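Local coordinates for protein salt-tolerant glutaminase (Micrococcus luteus, PDB 3AGD) that probably catalyses the hydrolysis of L-glutamine to L-glutamate and ammonium, as a salt-tolerant member of the glutaminase family, at residues A[26-29]-A[30-33]; A[60-63]-A[64-67]; A[133-136]-A[137-141]; A[197-201]-A[202-206]; A[227-230]-A[231-235]. All coordinates share one frame; numbering follows the deposited sequence.

In the fold
All five contacts are local, at helix starts, in turns and along helices, and lie in the glutaminase part of the chain. Contact 2 holds S64, which binds L-glutamate, and contacts 1 and 4 touch it from different elements. Contact 1, its centre about 15 Å from that of contact 2, brings Y27 beside Q63 and close to E160 and V261, both glutamate-binding residues. Contact 4 lies about 9 Å from contact 2, centre to centre; strand 198-199 pairs with strand 60-61, F60 N lying 2.8 Å from V199 O. Contact 3 meets contact 4 where V139 packs on V197. Contact 5, away from the binding residues, comes within about 6 Å of contact 2 between nearest atoms and, like contact 4, faces the second subunit.

Contact 1 (A[26-29]-A[30-33]); sequences QYIP and VLAE
At the N-terminal end of the short helix 29-32, I28 holds the N-cap position and P29 opens the first turn. Proline suits this place: first-turn N-H groups have no helical carbonyl to donate to, so its lack of a hydrogen costs nothing. The carbonyl oxygen of I28 is the anchor: A32 N donates to I28 O at 2.7 Å, in the carbonyl plane and fairly straight at 162°, while L31 N adds a weak bond to the same oxygen. The A32 methyl CB lies 3.2 Å from I28 O, and a small residue suits so close an approach. Beside the polar core, the branched I28 lies alongside both V30 and L31, all pointing the same way. Its CG1 stands between backbone N and carbonyl carbon (chi1 46°), and CD1 then reaches L31 CG at 3.5 Å and presses tightly on V30 CG1. Helix 154-161 meets this apolar group through S159, E155 and T156. I28 CG1 sits over one face of the Y27 ring, offset toward its rim, while the Y27 hydroxyl makes a weak hydrogen bond to the glutamate-binding residue E160. L31 CD1 approaches the same ring obliquely, 3.8 Å from Y27 CE2.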
# COMPACT_ATOMS: atom_id res chain seq x y z
N GLN A 26 -9.34 -4.12 -33.17
CA GLN A 26 -9.97 -4.26 -34.49
C GLN A 26 -11.23 -3.42 -34.71
O GLN A 26 -11.73 -3.36 -35.83
CB GLN A 26 -10.32 -5.72 -34.75
CG GLN A 26 -9.15 -6.69 -34.75
CD GLN A 26 -8.17 -6.42 -35.86
OE1 GLN A 26 -7.24 -5.63 -35.71
NE2 GLN A 26 -8.38 -7.07 -37.01
N TYR A 27 -11.74 -2.78 -33.66
CA TYR A 27 -12.97 -2.00 -33.77
C TYR A 27 -12.88 -0.77 -34.68
O TYR A 27 -13.89 -0.33 -35.23
CB TYR A 27 -13.48 -1.62 -32.38
CG TYR A 27 -12.88 -0.37 -31.77
CD1 TYR A 27 -13.44 0.88 -32.03
CD2 TYR A 27 -11.80 -0.44 -30.90
CE1 TYR A 27 -12.93 2.03 -31.43
CE2 TYR A 27 -11.28 0.70 -30.30
CZ TYR A 27 -11.86 1.94 -30.56
OH TYR A 27 -11.37 3.07 -29.95
N ILE A 28 -11.68 -0.21 -34.84
CA ILE A 28 -11.49 0.94 -35.72
C ILE A 28 -10.19 0.79 -36.49
O ILE A 28 -9.15 0.44 -35.92
CB ILE A 28 -11.45 2.28 -34.97
CG1 ILE A 28 -10.55 2.16 -33.74
CG2 ILE A 28 -12.87 2.72 -34.64
CD1 ILE A 28 -10.31 3.48 -33.04
N PRO A 29 -10.22 1.07 -37.80
CA PRO A 29 -9.04 0.97 -38.67
C PRO A 29 -7.83 1.78 -38.22
O PRO A 29 -6.69 1.37 -38.45
CB PRO A 29 -9.58 1.42 -40.03
CG PRO A 29 -10.72 2.33 -39.67
CD PRO A 29 -11.38 1.58 -38.55
N VAL A 30 -8.05 2.92 -37.58
CA VAL A 30 -6.92 3.73 -37.14
C VAL A 30 -6.06 2.92 -36.16
O VAL A 30 -4.83 2.98 -36.21
CB VAL A 30 -7.38 5.05 -36.47
CG1 VAL A 30 -8.20 4.75 -35.24
CG2 VAL A 30 -6.18 5.90 -36.12
N LEU A 31 -6.71 2.15 -35.29
CA LEU A 31 -5.99 1.33 -34.32
C LEU A 31 -5.69 -0.04 -34.91
O LEU A 31 -4.62 -0.61 -34.68
CB LEU A 31 -6.81 1.17 -33.03
CG LEU A 31 -7.05 2.44 -32.20
CD1 LEU A 31 -7.79 2.09 -30.91
CD2 LEU A 31 -5.71 3.08 -31.88
N ALA A 32 -6.62 -0.55 -35.71
CA ALA A 32 -6.45 -1.85 -36.34
C ALA A 32 -5.27 -1.86 -37.31
O ALA A 32 -4.62 -2.89 -37.48
CB ALA A 32 -7.73 -2.23 -37.08
N GLU A 33 -5.00 -0.72 -37.94
CA GLU A 33 -3.91 -0.63 -38.91
C GLU A 33 -2.61 -0.07 -38.34
O GLU A 33 -1.63 0.07 -39.06
CB GLU A 33 -4.33 0.26 -40.09
CG GLU A 33 -5.71 -0.05 -40.67
CD GLU A 33 -5.87 -1.48 -41.13
OE1 GLU A 33 -7.00 -1.87 -41.48
OE2 GLU A 33 -4.86 -2.22 -41.14

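Contact 2 (A[60-63]-A[64-67]); sequences FTIQ and SASK
I62 lays its side chain along the A65-S66 edge of the 3-10 turn (64-66) that carries the chain from strand 60-61 into helix 67-78. Its CG1 points away from its own backbone nitrogen (chi1 -173°), which directs that branch at A65: I62 CG1 lies 3.4 Å from A65 CB, tighter than usual for two carbons, and CD1 runs on over the A65 carbonyl. The other branch, I62 CG2, touches S66 CB at 3.8 Å. A beta-branched residue can thus touch two successive residues, while alanine's single methyl allows so close an approach. A65 N returns a bond to I62 O of 3.0 Å, from above the carbonyl plane.

S66 turns its hydroxyl inward, and S66 OG donates to Q63 O at 2.9 Å, tilted from the carbonyl plane; the same hydroxyl is also hydrogen-bonded to Q194. The Q63 side chain folds the other way, bent at chi2 (-57°), and its NE2 donates almost straight to T61 OG1 at 2.9 Å, with the threonine oxygen in the amide plane. This bond fixes the rotation of the amide beside C195 and V261, two glutamate-binding residues.

S64 and K67 match the SxxK pattern of serine beta-lactamase-like enzymes, consistent with the clan. S64 binds L-glutamate, and K67 NZ, 3.1 Å from S64 OG, is hydrogen-bonded to N114 and to the carbonyl of M112. Around the turn, strand 198-199 pairs with strand 60-61, helix 201-212 packs L204 and M207 on I62, and helix 184-195 brings Y191 against S64 and K67.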
# COMPACT_ATOMS: atom_id res chain seq x y z
N PHE A 60 0.30 7.94 -28.69
CA PHE A 60 -0.80 7.03 -28.94
C PHE A 60 -1.98 7.55 -28.12
O PHE A 60 -1.79 8.28 -27.16
CB PHE A 60 -0.43 5.60 -28.53
CG PHE A 60 0.08 5.48 -27.12
CD1 PHE A 60 -0.80 5.45 -26.05
CD2 PHE A 60 1.45 5.43 -26.86
CE1 PHE A 60 -0.33 5.38 -24.73
CE2 PHE A 60 1.94 5.36 -25.56
CZ PHE A 60 1.04 5.33 -24.49
N THR A 61 -3.20 7.18 -28.50
CA THR A 61 -4.36 7.64 -27.75
C THR A 61 -4.42 6.89 -26.42
O THR A 61 -4.34 5.66 -26.37
CB THR A 61 -5.65 7.44 -28.55
OG1 THR A 61 -5.77 6.07 -28.96
CG2 THR A 61 -5.63 8.33 -29.79
N ILE A 62 -4.55 7.66 -25.35
CA ILE A 62 -4.58 7.14 -23.99
C ILE A 62 -5.77 6.23 -23.70
O ILE A 62 -5.70 5.37 -22.83
CB ILE A 62 -4.55 8.32 -22.97
CG1 ILE A 62 -4.42 7.79 -21.55
CG2 ILE A 62 -5.81 9.15 -23.11
CD1 ILE A 62 -4.21 8.91 -20.53
N GLN A 63 -6.86 6.42 -24.44
CA GLN A 63 -8.06 5.62 -24.25
C GLN A 63 -8.46 5.54 -22.77
O GLN A 63 -8.45 6.55 -22.07
CB GLN A 63 -7.85 4.22 -24.84
CG GLN A 63 -7.66 4.19 -26.37
CD GLN A 63 -8.83 4.82 -27.12
OE1 GLN A 63 -9.99 4.66 -26.73
NE2 GLN A 63 -8.53 5.53 -28.21
N SER A 64 -8.80 4.34 -22.29
CA SER A 64 -9.24 4.16 -20.90
C SER A 64 -8.27 4.58 -19.81
O SER A 64 -8.68 4.77 -18.65
CB SER A 64 -9.65 2.70 -20.66
OG SER A 64 -10.92 2.45 -21.24
N ALA A 65 -6.99 4.74 -20.14
CA ALA A 65 -6.02 5.17 -19.13
C ALA A 65 -6.28 6.65 -18.80
O ALA A 65 -5.56 7.25 -18.01
CB ALA A 65 -4.60 4.97 -19.63
N SER A 66 -7.30 7.21 -19.42
CA SER A 66 -7.68 8.60 -19.18
C SER A 66 -8.62 8.65 -17.98
O SER A 66 -8.71 9.66 -17.28
CB SER A 66 -8.43 9.16 -20.39
OG SER A 66 -9.72 8.57 -20.49
N LYS A 67 -9.32 7.54 -17.76
CA LYS A 67 -10.30 7.44 -16.69
C LYS A 67 -9.87 7.88 -15.29
O LYS A 67 -10.60 8.61 -14.61
CB LYS A 67 -10.87 6.02 -16.67
CG LYS A 67 -11.66 5.69 -17.93
CD LYS A 67 -12.10 4.24 -17.97
CE LYS A 67 -12.96 3.95 -19.19
NZ LYS A 67 -13.34 2.52 -19.25

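Contact 3 (A[133-136]-A[137-141]); sequences ERLD and RAVEI
L135 and V139, one turn apart on helix 131-146, meet because of how each is rotated about its first torsion. V139 sets CG1 opposite its backbone nitrogen (chi1 172°), which sends CG2 back along the helix; L135, with chi1 at an unusual -148°, swings its end forward. The two cross obliquely, L135 CD2 touching V139 CG2 at 3.5 Å, a close apolar pairing that suits branched residues spaced four apart. V139 CG2 also rests against L135 O, the oxygen to which V139 N donates at 2.9 Å.

R137 sets its CG opposite the backbone nitrogen and bends at chi2, carrying the guanidinium group along the helix towards E140. The salt bridge joins R137 NH2 to E140 OE1 at 2.8 Å, but the donor comes from above the carboxylate plane and the bond is bent (133°). R137 NE forms another salt bridge, to D77, and the arginine thereby ties two acidic groups together. D136 on the outer face pairs instead with K132, one turn back.

The backbone bonds from R137, A138, V139 and E140 to residues four earlier are those of a regular alpha helix. Small A138 faces T70 of helix 67-78, and A73 of that helix meets R137 and I141; R134 leans on H121 and Q122 of helix 114-123, its NH1 bonded to the carbonyl of G126.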
# COMPACT_ATOMS: atom_id res chain seq x y z
N GLU A 133 -16.47 23.09 -22.41
CA GLU A 133 -15.77 23.31 -21.15
C GLU A 133 -15.39 21.98 -20.52
O GLU A 133 -14.32 21.85 -19.92
CB GLU A 133 -16.64 24.10 -20.17
CG GLU A 133 -17.07 25.47 -20.64
CD GLU A 133 -17.90 26.19 -19.59
OE1 GLU A 133 -17.35 27.04 -18.87
OE2 GLU A 133 -19.10 25.90 -19.48
N ARG A 134 -16.26 20.99 -20.65
CA ARG A 134 -15.97 19.68 -20.07
C ARG A 134 -14.80 19.01 -20.79
O ARG A 134 -13.94 18.41 -20.15
CB ARG A 134 -17.21 18.78 -20.12
CG ARG A 134 -18.37 19.26 -19.23
CD ARG A 134 -19.09 18.07 -18.62
NE ARG A 134 -20.50 18.30 -18.32
CZ ARG A 134 -20.97 19.20 -17.46
NH1 ARG A 134 -20.14 19.98 -16.79
NH2 ARG A 134 -22.27 19.30 -17.26
N LEU A 135 -14.76 19.11 -22.12
CA LEU A 135 -13.67 18.51 -22.87
C LEU A 135 -12.38 19.24 -22.50
O LEU A 135 -11.36 18.60 -22.23
CB LEU A 135 -13.90 18.61 -24.38
CG LEU A 135 -13.34 17.47 -25.23
CD1 LEU A 135 -13.28 17.90 -26.68
CD2 LEU A 135 -11.96 17.06 -24.75
N ASP A 136 -12.42 20.57 -22.49
CA ASP A 136 -11.24 21.34 -22.13
C ASP A 136 -10.72 20.91 -20.76
O ASP A 136 -9.52 20.78 -20.56
CB ASP A 136 -11.53 22.85 -22.10
CG ASP A 136 -11.71 23.45 -23.49
OD1 ASP A 136 -11.26 22.85 -24.48
OD2 ASP A 136 -12.31 24.55 -23.59
N ARG A 137 -11.64 20.67 -19.83
CA ARG A 137 -11.25 20.26 -18.48
C ARG A 137 -10.56 18.89 -18.48
O ARG A 137 -9.56 18.68 -17.78
CB ARG A 137 -12.48 20.23 -17.57
CG ARG A 137 -12.19 19.82 -16.12
CD ARG A 137 -11.11 20.68 -15.49
NE ARG A 137 -10.95 20.39 -14.07
CZ ARG A 137 -9.79 20.43 -13.43
NH1 ARG A 137 -9.74 20.17 -12.13
NH2 ARG A 137 -8.67 20.72 -14.09
N ALA A 138 -11.08 17.95 -19.27
CA ALA A 138 -10.48 16.62 -19.35
C ALA A 138 -9.07 16.73 -19.94
O ALA A 138 -8.12 16.16 -19.42
CB ALA A 138 -11.35 15.70 -20.21
N VAL A 139 -8.94 17.48 -21.03
CA VAL A 139 -7.65 17.65 -21.67
C VAL A 139 -6.69 18.36 -20.72
O VAL A 139 -5.50 18.03 -20.67
CB VAL A 139 -7.78 18.47 -22.97
CG1 VAL A 139 -6.40 18.82 -23.52
CG2 VAL A 139 -8.57 17.67 -24.00
N GLU A 140 -7.20 19.33 -19.97
CA GLU A 140 -6.38 20.09 -19.04
C GLU A 140 -5.81 19.26 -17.89
O GLU A 140 -4.61 19.30 -17.63
CB GLU A 140 -7.18 21.25 -18.44
CG GLU A 140 -6.42 22.00 -17.36
CD GLU A 140 -7.29 22.95 -16.56
OE1 GLU A 140 -8.40 22.55 -16.15
OE2 GLU A 140 -6.85 24.10 -16.32
N ILE A 141 -6.67 18.50 -17.21
CA ILE A 141 -6.18 17.71 -16.08
C ILE A 141 -5.06 16.77 -16.51
O ILE A 141 -4.05 16.65 -15.81
CB ILE A 141 -7.32 16.90 -15.42
CG1 ILE A 141 -6.82 16.28 -14.11
CG2 ILE A 141 -7.83 15.82 -16.37
CD1 ILE A 141 -6.34 17.30 -13.07

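Contact 4 (A[197-201]-A[202-206]); sequences VLVTV and KDLAV
T200 and D203 form a capping box at the start of helix 201-212, the tight polar part of this contact. T200 N donates to D203 OD2 at 2.7 Å, reaching the anti lone pair of the carboxylate, and D203 N answers by donating to T200 OG1 at 3.2 Å. The threonine hydroxyl can do this because OG1 stands between backbone nitrogen and carbonyl carbon (chi1 66°). Aspartate suits its place: its short side chain reaches back to the N-cap amide, and D203 OD2 also makes a salt bridge with R148, so a buried charge is matched. Backbone bonds from L204 N to T200 O and A205 N to V201 O continue the turn.

The apolar side is slacker. V199 and L204 cross at about a right angle, with V199 CG2 4.1 Å from L204 CG. K202 is partly exposed, and its extended chain leads away from the turn after CB has passed T200 OG1.

F60 of strand 60-61 packs against V199, V201 and L204, while A42 and A44 of strand 40-44 meet V201, A205 and V206. M142 and A146 of helix 131-146 touch V197 and D203, and Y366 and W369 of the second subunit pack on D203 and V206 respectively.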
# COMPACT_ATOMS: atom_id res chain seq x y z
N VAL A 197 -7.07 11.53 -26.53
CA VAL A 197 -5.97 12.40 -26.13
C VAL A 197 -4.65 11.66 -26.36
O VAL A 197 -4.50 10.51 -25.96
CB VAL A 197 -6.08 12.81 -24.65
CG1 VAL A 197 -4.83 13.56 -24.21
CG2 VAL A 197 -7.30 13.68 -24.44
N LEU A 198 -3.70 12.34 -27.00
CA LEU A 198 -2.39 11.77 -27.31
C LEU A 198 -1.35 11.89 -26.21
O LEU A 198 -1.08 12.97 -25.68
CB LEU A 198 -1.85 12.42 -28.59
CG LEU A 198 -2.59 12.10 -29.89
CD1 LEU A 198 -2.18 13.07 -30.99
CD2 LEU A 198 -2.30 10.65 -30.29
N VAL A 199 -0.74 10.75 -25.87
CA VAL A 199 0.30 10.70 -24.85
C VAL A 199 1.35 9.68 -25.27
O VAL A 199 1.10 8.83 -26.13
CB VAL A 199 -0.26 10.29 -23.46
CG1 VAL A 199 -1.27 11.30 -22.97
CG2 VAL A 199 -0.88 8.89 -23.55
N THR A 200 2.53 9.78 -24.66
CA THR A 200 3.61 8.85 -24.93
C THR A 200 3.81 8.06 -23.64
O THR A 200 3.23 8.40 -22.60
CB THR A 200 4.94 9.57 -25.22
OG1 THR A 200 5.36 10.27 -24.03
CG2 THR A 200 4.76 10.58 -26.36
N VAL A 201 4.62 7.02 -23.70
CA VAL A 201 4.92 6.21 -22.53
C VAL A 201 5.41 7.12 -21.40
O VAL A 201 5.02 6.96 -20.24
CB VAL A 201 6.02 5.20 -22.83
CG1 VAL A 201 6.42 4.48 -21.58
CG2 VAL A 201 5.55 4.22 -23.87
N LYS A 202 6.27 8.07 -21.76
CA LYS A 202 6.83 9.01 -20.79
C LYS A 202 5.76 9.86 -20.14
O LYS A 202 5.81 10.13 -18.94
CB LYS A 202 7.86 9.92 -21.46
CG LYS A 202 9.14 9.21 -21.89
CD LYS A 202 10.10 10.19 -22.56
CE LYS A 202 11.41 9.54 -22.96
NZ LYS A 202 12.35 10.51 -23.59
N ASP A 203 4.78 10.30 -20.93
CA ASP A 203 3.70 11.11 -20.38
C ASP A 203 2.98 10.32 -19.30
O ASP A 203 2.75 10.82 -18.19
CB ASP A 203 2.70 11.48 -21.48
CG ASP A 203 3.25 12.47 -22.47
OD1 ASP A 203 3.79 13.52 -22.05
OD2 ASP A 203 3.14 12.20 -23.69
N LEU A 204 2.61 9.08 -19.62
CA LEU A 204 1.90 8.22 -18.67
C LEU A 204 2.68 8.02 -17.38
O LEU A 204 2.12 8.13 -16.29
CB LEU A 204 1.60 6.86 -19.30
CG LEU A 204 0.43 6.79 -20.28
CD1 LEU A 204 0.23 5.35 -20.72
CD2 LEU A 204 -0.84 7.30 -19.60
N ALA A 205 3.97 7.74 -17.50
CA ALA A 205 4.82 7.52 -16.32
C ALA A 205 4.73 8.72 -15.37
O ALA A 205 4.50 8.56 -14.17
CB ALA A 205 6.27 7.29 -16.75
N VAL A 206 4.91 9.91 -15.92
CA VAL A 206 4.87 11.12 -15.11
C VAL A 206 3.48 11.37 -14.53
O VAL A 206 3.35 11.76 -13.37
CB VAL A 206 5.30 12.35 -15.94
CG1 VAL A 206 5.20 13.61 -15.10
CG2 VAL A 206 6.74 12.15 -16.43

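Contact 5 (A[227-230]-A[231-235]); sequences SIVA and RRVVS
R231 folds its side chain back over I228 on helix 227-240, a regular alpha helix at the subunit interface. From the start, R231 CB lies 3.5 Å from S227 O, the oxygen that also accepts the backbone N-H of R231 at 2.8 Å. CG stays beside that oxygen at 3.7 Å. The chain is straight at chi2 and then bends at chi3 (25°, away from the usual staggered positions), which turns the guanidinium group back toward I228. Its NH1 arrives obliquely, 3.7 Å from I228 CA and 3.8 Å from I228 CG1, a van der Waals approach of the guanidinium to the isoleucine. Arginine suits this place through its long aliphatic chain, which packs along the helix. Its charged end lies near the like-charged R303 of the second subunit, and H305 of that subunit packs on it.

The neighbouring R232 leads away instead and ends at D84 in a salt bridge, with Y71 adding a hydrogen bond. Valines on the buried face fit against other helices: V229 and V233 on A72 of helix 67-78, V233 and V234 on L211 of helix 201-212. V233 CG2 also touches V229 O at 3.2 Å. S235, a serine, can turn its hydroxyl back on the helix backbone: R231 O accepts S235 OG at 2.9 Å and S235 N at 3.0 Å, from opposite faces of the carbonyl plane.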
# COMPACT_ATOMS: atom_id res chain seq x y z
N SER A 227 -4.07 15.17 -1.70
CA SER A 227 -3.66 13.79 -1.48
C SER A 227 -4.87 12.87 -1.35
O SER A 227 -4.87 11.75 -1.86
CB SER A 227 -2.80 13.67 -0.22
OG SER A 227 -3.56 14.02 0.92
N ILE A 228 -5.91 13.35 -0.68
CA ILE A 228 -7.12 12.54 -0.49
C ILE A 228 -7.76 12.16 -1.83
O ILE A 228 -8.38 11.10 -1.95
CB ILE A 228 -8.14 13.28 0.41
CG1 ILE A 228 -9.26 12.31 0.80
CG2 ILE A 228 -8.70 14.50 -0.31
CD1 ILE A 228 -10.30 12.93 1.72
N VAL A 229 -7.62 13.02 -2.84
CA VAL A 229 -8.18 12.73 -4.16
C VAL A 229 -7.30 11.69 -4.84
O VAL A 229 -7.80 10.74 -5.46
CB VAL A 229 -8.24 13.99 -5.05
CG1 VAL A 229 -8.42 13.59 -6.52
CG2 VAL A 229 -9.41 14.89 -4.61
N ALA A 230 -5.99 11.87 -4.73
CA ALA A 230 -5.05 10.94 -5.34
C ALA A 230 -5.26 9.53 -4.77
O ALA A 230 -5.28 8.55 -5.51
CB ALA A 230 -3.62 11.40 -5.09
N ARG A 231 -5.43 9.46 -3.46
CA ARG A 231 -5.64 8.18 -2.78
C ARG A 231 -6.89 7.46 -3.26
O ARG A 231 -6.89 6.23 -3.41
CB ARG A 231 -5.73 8.39 -1.26
CG ARG A 231 -4.40 8.36 -0.52
CD ARG A 231 -4.65 8.58 0.97
NE ARG A 231 -6.00 8.16 1.34
CZ ARG A 231 -6.88 8.93 1.96
NH1 ARG A 231 -6.55 10.17 2.32
NH2 ARG A 231 -8.10 8.48 2.21
N ARG A 232 -7.96 8.21 -3.48
CA ARG A 232 -9.21 7.64 -3.95
C ARG A 232 -9.03 7.08 -5.35
O ARG A 232 -9.54 6.01 -5.68
CB ARG A 232 -10.31 8.72 -3.95
CG ARG A 232 -11.55 8.37 -4.78
CD ARG A 232 -12.31 7.15 -4.26
NE ARG A 232 -13.14 7.44 -3.10
CZ ARG A 232 -14.29 8.12 -3.13
NH1 ARG A 232 -14.77 8.58 -4.28
NH2 ARG A 232 -14.98 8.32 -2.02
N VAL A 233 -8.30 7.81 -6.18
CA VAL A 233 -8.08 7.39 -7.56
C VAL A 233 -7.27 6.11 -7.63
O VAL A 233 -7.64 5.16 -8.32
CB VAL A 233 -7.36 8.50 -8.36
CG1 VAL A 233 -7.00 7.99 -9.74
CG2 VAL A 233 -8.28 9.72 -8.47
N VAL A 234 -6.17 6.06 -6.89
CA VAL A 234 -5.35 4.86 -6.92
C VAL A 234 -6.09 3.68 -6.30
O VAL A 234 -5.89 2.54 -6.71
CB VAL A 234 -4.00 5.10 -6.23
CG1 VAL A 234 -3.12 3.87 -6.36
CG2 VAL A 234 -3.31 6.31 -6.88
N SER A 235 -6.96 3.95 -5.32
CA SER A 235 -7.73 2.87 -4.70
C SER A 235 -8.66 2.25 -5.75
O SER A 235 -8.72 1.03 -5.89
CB SER A 235 -8.58 3.38 -3.53
OG SER A 235 -7.79 3.69 -2.39